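Local coordinates for pectate lyase (Bacillus subtilis, PDB 5AMV), which cleaves the alpha-1,4-linked galacturonan chain of pectate by calcium-dependent elimination, yielding oligosaccharides with an unsaturated sugar at the non-reducing end, at residues G349-N353 with G354-N358. Sequence-based numbering, arbitrary orientation.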
loop_
_atom_site.group_PDB
_atom_site.type_symbol
_atom_site.label_atom_id
_atom_site.label_comp_id
_atom_site.label_asym_id
_atom_site.label_seq_id
_atom_site.Cartn_x
_atom_site.Cartn_y
_atom_site.Cartn_z
ATOM N N GLY A 349 -14.258 -16.592 12.419
ATOM C CA GLY A 349 -13.059 -17.413 12.430
ATOM C C GLY A 349 -11.772 -16.686 12.801
ATOM O O GLY A 349 -10.683 -17.223 12.549
ATOM N N THR A 350 -11.885 -15.487 13.378
ATOM C CA THR A 350 -10.692 -14.740 13.782
ATOM C C THR A 350 -9.972 -15.435 14.944
ATOM O O THR A 350 -10.605 -15.763 15.956
ATOM C CB THR A 350 -11.066 -13.280 14.160
ATOM O OG1 THR A 350 -11.764 -12.674 13.069
ATOM C CG2 THR A 350 -9.795 -12.450 14.560
ATOM N N LEU A 351 -8.657 -15.677 14.805
ATOM C CA LEU A 351 -7.873 -16.194 15.892
ATOM C C LEU A 351 -6.908 -15.126 16.361
ATOM O O LEU A 351 -6.260 -14.472 15.524
ATOM C CB LEU A 351 -7.052 -17.399 15.459
ATOM C CG LEU A 351 -7.784 -18.656 14.980
ATOM C CD1 LEU A 351 -6.754 -19.774 14.647
ATOM C CD2 LEU A 351 -8.884 -19.121 16.019
ATOM N N LEU A 352 -6.804 -14.957 17.676
ATOM C CA LEU A 352 -5.854 -13.996 18.285
ATOM C C LEU A 352 -5.013 -14.808 19.255
ATOM O O LEU A 352 -5.551 -15.293 20.289
ATOM C CB LEU A 352 -6.604 -12.919 19.073
ATOM C CG LEU A 352 -5.689 -11.972 19.877
ATOM C CD1 LEU A 352 -4.701 -11.241 18.937
ATOM C CD2 LEU A 352 -6.511 -10.889 20.662
ATOM N N ASN A 353 -3.727 -14.961 18.935
ATOM C CA ASN A 353 -2.836 -15.744 19.796
ATOM C C ASN A 353 -3.418 -17.120 20.048
ATOM O O ASN A 353 -3.381 -17.622 21.164
ATOM C CB ASN A 353 -2.525 -14.994 21.082
ATOM C CG ASN A 353 -1.901 -13.628 20.780
ATOM O OD1 ASN A 353 -1.019 -13.547 19.924
ATOM N ND2 ASN A 353 -2.360 -12.581 21.448
ATOM N N GLY A 354 -4.035 -17.676 18.998
ATOM C CA GLY A 354 -4.585 -19.004 19.019
ATOM C C GLY A 354 -6.015 -19.087 19.563
ATOM O O GLY A 354 -6.605 -20.167 19.477
ATOM N N THR A 355 -6.527 -18.015 20.185
ATOM C CA THR A 355 -7.861 -18.031 20.785
ATOM C C THR A 355 -8.880 -17.553 19.758
ATOM O O THR A 355 -8.677 -16.504 19.147
ATOM C CB THR A 355 -7.891 -17.100 21.967
ATOM O OG1 THR A 355 -6.997 -17.591 22.962
ATOM C CG2 THR A 355 -9.256 -16.983 22.561
ATOM N N GLN A 356 -9.975 -18.303 19.581
ATOM C CA GLN A 356 -11.100 -17.807 18.744
ATOM C C GLN A 356 -11.733 -16.557 19.386
ATOM O O GLN A 356 -12.162 -16.570 20.543
ATOM C CB GLN A 356 -12.196 -18.857 18.552
ATOM C CG GLN A 356 -11.747 -20.208 18.049
ATOM C CD GLN A 356 -12.947 -21.186 17.865
ATOM O OE1 GLN A 356 -13.469 -21.762 18.826
ATOM N NE2 GLN A 356 -13.375 -21.358 16.613
ATOM N N ILE A 357 -11.806 -15.469 18.629
ATOM C CA ILE A 357 -12.356 -14.229 19.160
ATOM C C ILE A 357 -13.356 -13.700 18.153
ATOM O O ILE A 357 -13.414 -14.187 17.027
ATOM C CB ILE A 357 -11.287 -13.112 19.438
ATOM C CG1 ILE A 357 -10.522 -12.734 18.170
ATOM C CG2 ILE A 357 -10.297 -13.592 20.529
ATOM C CD1 ILE A 357 -9.920 -11.322 18.227
ATOM N N ASN A 358 -14.112 -12.696 18.589
ATOM C CA ASN A 358 -14.950 -11.954 17.647
ATOM C C ASN A 358 -14.656 -10.494 17.813
ATOM O O ASN A 358 -15.083 -9.818 18.757
ATOM C CB ASN A 358 -16.455 -12.207 17.754
ATOM C CG ASN A 358 -17.185 -11.702 16.513
ATOM O OD1 ASN A 358 -17.455 -10.503 16.381
ATOM N ND2 ASN A 358 -17.418 -12.610 15.557
HETATM O O HOH W 1 -14.377 -14.077 14.424
HETATM O O HOH W 2 -6.013 -14.314 22.959
#
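Leu352 and Thr355 face each other as the hydrogen-bonded pair that closes a tight beta hairpin, a local contact within one continuous piece of chain that follows the last parallel strands of the fold. Leu352 N gives a nearly straight bond to Thr355 O (2.8 Å), whereas Thr355 N returns to Leu352 O (2.9 Å) from well above the carbonyl plane, consistent with the sharp reversal of the two-residue turn. That loop is a type I' turn with Asn353 and Gly354 at its corners. Both have positive phi, which asparagine tolerates and glycine adopts readily; Asn353 ND2, in the side-chain amide, also donates a hydrogen bond to Val327 O. One pair further on, Leu351 and Gln356 form a non-hydrogen-bonded pair, beyond which Ile357 N donates a hydrogen bond to Thr350 O (2.9 Å), and a water bridges Thr350 N to Ile357 O. In the parallel beta-helix of this polysaccharide lyase family, strand 351-352 continues the stacking through backbone bonds to strand 317-326, and strand 355-356 folds back antiparallel along its outer edge. The two faces differ in character. On one, the exposed Gln356 runs alongside Leu351, its aliphatic CG 3.7 Å from Leu351 CD2. On the other, Ile357 has CG1 between its backbone N and carbonyl carbon (chi1 59°), which carries CD1 over the first strand to Leu352 CB (3.8 Å) and Thr350 CG2 (3.8 Å). Branched and apolar, Ile357 suits this place, since Ala332 and Thr335 also pack against it. Thr350 is amphipathic: its methyl meets Ile357 while OG1 bonds to the carboxylate of Asp347.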